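Local coordinates for protein parahox neighbor (Phaeodactylum tricornutum CCAP 1055/1, PDB 5Z5M) that probably carries out the last two steps from 5-hydroxyisourate to (S)-allantoin, hydrolysing it and then decarboxylating the OHCU product stereoselectively, at residues Phe125-Ala130 against Ala141-Arg146; Glu197-His202 against Trp245-Gly250. One frame throughout, in Å; residues are numbered along the deposited sequence.

Contact 1. Residues Phe125-Ala130 against Ala141-Arg146; sequences FPFILA and AALGGR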
# COMPACT_ATOMS: atom_id res chain seq x y z
N PHE A 125 2.96 9.80 -38.50
CA PHE A 125 1.90 10.69 -38.01
C PHE A 125 2.51 11.65 -36.99
O PHE A 125 3.57 11.38 -36.44
CB PHE A 125 0.74 9.89 -37.41
CG PHE A 125 1.16 8.83 -36.43
CD1 PHE A 125 1.37 7.52 -36.85
CD2 PHE A 125 1.36 9.13 -35.09
CE1 PHE A 125 1.76 6.54 -35.97
CE2 PHE A 125 1.76 8.16 -34.20
CZ PHE A 125 1.96 6.86 -34.64
N PRO A 126 1.85 12.80 -36.76
CA PRO A 126 2.44 13.80 -35.86
C PRO A 126 2.40 13.42 -34.38
O PRO A 126 1.61 12.57 -33.97
CB PRO A 126 1.58 15.05 -36.12
CG PRO A 126 0.30 14.54 -36.67
CD PRO A 126 0.65 13.31 -37.45
N PHE A 127 3.27 14.05 -33.60
CA PHE A 127 3.28 13.85 -32.16
C PHE A 127 2.04 14.49 -31.57
O PHE A 127 1.80 15.69 -31.72
CB PHE A 127 4.54 14.45 -31.54
CG PHE A 127 4.59 14.36 -30.04
CD1 PHE A 127 4.94 13.18 -29.41
CD2 PHE A 127 4.29 15.46 -29.26
CE1 PHE A 127 5.00 13.10 -28.03
CE2 PHE A 127 4.34 15.39 -27.88
CZ PHE A 127 4.70 14.20 -27.27
N ILE A 128 1.24 13.68 -30.88
CA ILE A 128 0.00 14.14 -30.28
C ILE A 128 0.06 13.96 -28.77
O ILE A 128 0.45 12.91 -28.27
CB ILE A 128 -1.21 13.40 -30.87
CG1 ILE A 128 -1.25 13.57 -32.39
CG2 ILE A 128 -2.52 13.89 -30.24
CD1 ILE A 128 -2.29 12.71 -33.08
N LEU A 129 -0.31 15.01 -28.04
CA LEU A 129 -0.30 14.98 -26.58
C LEU A 129 -1.51 15.71 -26.00
O LEU A 129 -1.70 16.90 -26.24
CB LEU A 129 1.00 15.60 -26.04
CG LEU A 129 1.15 15.54 -24.52
CD1 LEU A 129 1.20 14.10 -24.03
CD2 LEU A 129 2.39 16.30 -24.07
N ALA A 130 -2.33 14.98 -25.25
CA ALA A 130 -3.51 15.56 -24.62
C ALA A 130 -3.27 15.81 -23.14
O ALA A 130 -3.46 14.92 -22.31
CB ALA A 130 -4.70 14.65 -24.81
N ALA A 141 9.42 16.02 -21.90
CA ALA A 141 9.56 14.69 -21.32
C ALA A 141 8.80 13.65 -22.14
O ALA A 141 9.29 12.54 -22.36
CB ALA A 141 9.06 14.68 -19.88
N ALA A 142 7.61 14.02 -22.60
CA ALA A 142 6.78 13.11 -23.40
C ALA A 142 7.44 12.83 -24.75
O ALA A 142 7.57 11.67 -25.15
CB ALA A 142 5.39 13.70 -23.60
N LEU A 143 7.85 13.89 -25.44
CA LEU A 143 8.54 13.75 -26.72
C LEU A 143 9.83 12.97 -26.56
O LEU A 143 10.13 12.09 -27.37
CB LEU A 143 8.83 15.13 -27.31
CG LEU A 143 8.13 15.49 -28.62
CD1 LEU A 143 8.51 16.89 -29.07
CD2 LEU A 143 8.45 14.46 -29.70
N GLY A 144 10.59 13.29 -25.52
CA GLY A 144 11.87 12.65 -25.29
C GLY A 144 11.74 11.15 -25.09
O GLY A 144 12.59 10.37 -25.53
N GLY A 145 10.66 10.74 -24.42
CA GLY A 145 10.44 9.34 -24.15
C GLY A 145 9.83 8.60 -25.33
O GLY A 145 10.32 7.55 -25.74
N ARG A 146 8.76 9.16 -25.88
CA ARG A 146 7.99 8.46 -26.91
C ARG A 146 8.71 8.39 -28.26
O ARG A 146 8.35 7.59 -29.12
CB ARG A 146 6.61 9.13 -27.05
CG ARG A 146 5.67 8.79 -25.89
CD ARG A 146 4.44 9.68 -25.84
NE ARG A 146 3.72 9.72 -27.10
CZ ARG A 146 2.72 10.56 -27.37
NH1 ARG A 146 2.31 11.41 -26.44
NH2 ARG A 146 2.13 10.54 -28.55
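Arg146 reaches from its helix to the loop 125-130 and grips a single backbone atom, Ile128 O, with both terminal nitrogens. NH1 lies 3.0 Å from Ile128 O and NH2 lies 2.9 Å from the same oxygen. Both bonds are bent at the hydrogen, as expected when one acceptor is shared by the end-on pair. The oxygen sits near the guanidinium plane; of the two donors, NH2 approaches in the carbonyl plane and NH1 is tilted from it.

The same guanidinium is packed from one face by Phe127, whose CE1 comes to 3.5 Å from Arg146 CZ, with the two planes 34° apart. Leu129 CD1 meets the guanidinium edge at NH1. Leu143 closes over a face of the Phe127 ring: its CG stands 3.7 Å from the ring centroid and almost on the ring normal, a CH-pi contact. Ala142 CB touches the ring edge at Phe127 CZ, 3.8 Å away, and also meets Leu129 CD2 at 4.0 Å. Phe127 enters this position because its CG is anti to the backbone N (chi1 177°), which lays the ring between Leu143 and the guanidinium.

In the second shell, Glu154 forms a salt bridge with Arg146 NE, so the guanidinium is held from two directions and its charge is probably balanced there. Tyr119 of helix 106-123 meets the Phe127 ring edge-to-face, while Ala254 of the second subunit packs on Ala142 and Arg146. Through the bifurcated, end-on arginine-carbonyl grip, the last turns of helix 136-146 are tied to the extended loop that follows helix 106-123, inside the all-helical OHCU decarboxylase fold.

Contact 2. Residues Glu197-His202 against Trp245-Gly250; sequences EKMRIH and WTFFCG
Phe248 lies between Arg200 and His202, two side chains of the neighbouring strand in the four-stranded antiparallel sheet of the transthyretin-like HIU hydrolase domain. The strand segments 200-202 and 245-248 run at 163° with axes 4.7 Å apart. Their pairing is fixed by Phe248 N to Arg200 O (3.1 Å) and by the reciprocal bonds of the hydrogen-bonded pair His202 and Thr246.

The guanidinium of Arg200 lies over one face of the Phe248 ring, CZ being 4.0 Å from the centroid and almost on the normal: a cation-pi contact with planes 30° apart. The bend at chi3 (-51°) helps fold the arginine back over the ring, and Glu251 takes NH2 in a salt bridge. His202 meets the same ring differently, offering its face to the Phe248 edge in a T-shaped pair with centroids 4.9 Å apart; Phe248 CE1 stands over the centre of the imidazole. Replacing Phe248 with an alanine would probably strip the Arg200 guanidinium of its aromatic platform, leaving Glu251 to hold it, and leave the His202 face without its edge partner, so that the imidazole could turn.

The face carrying Ile201 and Phe247, opposite that of His202 and Thr246, is apolar. Ile201 and Phe247, a non-hydrogen-bonded pair, lie side by side and point the same way, Ile201 CD1 touching Phe247 CE1 at 3.7 Å; Val187 and Cys185 of strand 182-189 help pack this side. The other branch, Ile201 CG2, presses on Trp245 CE3 at 3.5 Å. Where the strand pairing ends, Met199 CE reaches Cys249 SG. Beyond the last direct backbone bond, water 1 continues the link, accepting from Arg200 N and donating to Phe248 O at 2.7 Å.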
# COMPACT_ATOMS: atom_id res chain seq x y z
N GLU A 197 -12.28 7.70 13.25
CA GLU A 197 -13.40 8.58 13.56
C GLU A 197 -12.95 9.95 14.06
O GLU A 197 -11.90 10.07 14.71
CB GLU A 197 -14.32 7.92 14.59
CG GLU A 197 -13.67 7.65 15.93
CD GLU A 197 -14.62 7.03 16.93
OE1 GLU A 197 -15.66 7.66 17.24
OE2 GLU A 197 -14.34 5.92 17.42
N LYS A 198 -13.75 10.96 13.75
CA LYS A 198 -13.56 12.34 14.21
C LYS A 198 -12.29 13.00 13.66
O LYS A 198 -11.73 13.90 14.29
CB LYS A 198 -13.55 12.39 15.74
CG LYS A 198 -14.77 11.75 16.40
CD LYS A 198 -14.78 11.97 17.92
CE LYS A 198 -14.60 10.67 18.69
NZ LYS A 198 -15.87 9.91 18.83
N MET A 199 -11.84 12.59 12.47
CA MET A 199 -10.69 13.24 11.84
C MET A 199 -11.17 14.43 11.00
O MET A 199 -12.08 14.29 10.20
CB MET A 199 -9.91 12.26 10.95
CG MET A 199 -8.64 12.86 10.33
SD MET A 199 -7.75 11.77 9.18
CE MET A 199 -7.16 10.49 10.29
N ARG A 200 -10.56 15.60 11.20
CA ARG A 200 -10.87 16.77 10.38
C ARG A 200 -10.26 16.61 9.00
O ARG A 200 -9.13 16.15 8.87
CB ARG A 200 -10.36 18.07 11.01
CG ARG A 200 -11.02 18.47 12.30
CD ARG A 200 -10.59 19.87 12.73
NE ARG A 200 -9.14 20.05 12.73
CZ ARG A 200 -8.50 21.08 12.18
NH1 ARG A 200 -9.19 22.05 11.59
NH2 ARG A 200 -7.18 21.15 12.23
N ILE A 201 -11.02 17.00 7.99
CA ILE A 201 -10.60 16.88 6.60
C ILE A 201 -11.05 18.11 5.83
O ILE A 201 -12.24 18.44 5.84
CB ILE A 201 -11.19 15.63 5.92
CG1 ILE A 201 -10.77 14.35 6.64
CG2 ILE A 201 -10.76 15.59 4.46
CD1 ILE A 201 -11.46 13.09 6.10
N HIS A 202 -10.12 18.81 5.19
CA HIS A 202 -10.47 19.92 4.32
C HIS A 202 -10.30 19.54 2.86
O HIS A 202 -9.57 18.60 2.53
CB HIS A 202 -9.63 21.16 4.65
CG HIS A 202 -9.87 21.70 6.02
ND1 HIS A 202 -9.16 22.77 6.54
CD2 HIS A 202 -10.74 21.33 6.98
CE1 HIS A 202 -9.59 23.02 7.76
NE2 HIS A 202 -10.55 22.17 8.06
N TRP A 245 -7.16 17.20 -0.86
CA TRP A 245 -7.59 16.95 0.51
C TRP A 245 -6.51 17.46 1.45
O TRP A 245 -5.33 17.49 1.10
CB TRP A 245 -7.79 15.47 0.83
CG TRP A 245 -8.85 14.68 0.09
CD1 TRP A 245 -8.62 13.66 -0.79
CD2 TRP A 245 -10.28 14.76 0.24
NE1 TRP A 245 -9.81 13.13 -1.22
CE2 TRP A 245 -10.84 13.79 -0.61
CE3 TRP A 245 -11.13 15.58 0.99
CZ2 TRP A 245 -12.22 13.61 -0.74
CZ3 TRP A 245 -12.51 15.40 0.86
CH2 TRP A 245 -13.03 14.43 0.01
N THR A 246 -6.91 17.81 2.66
CA THR A 246 -5.98 17.98 3.76
C THR A 246 -6.47 17.11 4.91
O THR A 246 -7.54 17.36 5.46
CB THR A 246 -5.86 19.46 4.22
OG1 THR A 246 -5.41 20.27 3.13
CG2 THR A 246 -4.87 19.58 5.37
N PHE A 247 -5.72 16.06 5.22
CA PHE A 247 -6.08 15.17 6.32
C PHE A 247 -5.32 15.56 7.58
O PHE A 247 -4.08 15.57 7.58
CB PHE A 247 -5.79 13.71 5.97
CG PHE A 247 -6.59 13.20 4.81
CD1 PHE A 247 -7.86 12.67 4.99
CD2 PHE A 247 -6.05 13.22 3.53
CE1 PHE A 247 -8.59 12.18 3.92
CE2 PHE A 247 -6.77 12.73 2.46
CZ PHE A 247 -8.05 12.21 2.65
N PHE A 248 -6.03 15.88 8.65
CA PHE A 248 -5.36 16.27 9.89
C PHE A 248 -5.14 15.05 10.77
O PHE A 248 -5.82 14.87 11.79
CB PHE A 248 -6.16 17.36 10.61
CG PHE A 248 -6.19 18.67 9.88
CD1 PHE A 248 -7.19 18.93 8.95
CD2 PHE A 248 -5.20 19.61 10.08
CE1 PHE A 248 -7.21 20.13 8.26
CE2 PHE A 248 -5.22 20.81 9.39
CZ PHE A 248 -6.22 21.07 8.47
N CYS A 249 -4.19 14.21 10.38
CA CYS A 249 -3.98 12.92 11.02
C CYS A 249 -3.31 13.03 12.38
O CYS A 249 -3.49 12.16 13.23
CB CYS A 249 -3.16 12.00 10.12
SG CYS A 249 -4.01 11.59 8.61
N GLY A 250 -2.52 14.08 12.56
CA GLY A 250 -1.85 14.31 13.83
C GLY A 250 -2.82 14.42 14.99
O GLY A 250 -2.60 13.82 16.04
O HOH W 1 -8.19 15.54 12.92
O HOH W 2 -7.18 20.83 1.29

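Overall arrangement
The two contacts belong to different catalytic families fused in one chain: contact 1 falls in the OHCU decarboxylase range, contact 2 in the HIUase/transthyretin range. Within one chain their centres lie 39 Å apart, without touching, and they share no helix or strand; in the assembly, Glu251 and Ala254 of the second subunit pack on contact 1, and Arg200 of contact 2 packs on His137 of the second subunit. Contact 1 is buried and joins loop to helix through side chains; contact 2 is partly buried and rests on strand pairing. Both arginines pair with a glutamate outside the segments (Glu154, Glu251), but Arg146 adds a backbone carbonyl, Arg200 a cation-pi contact.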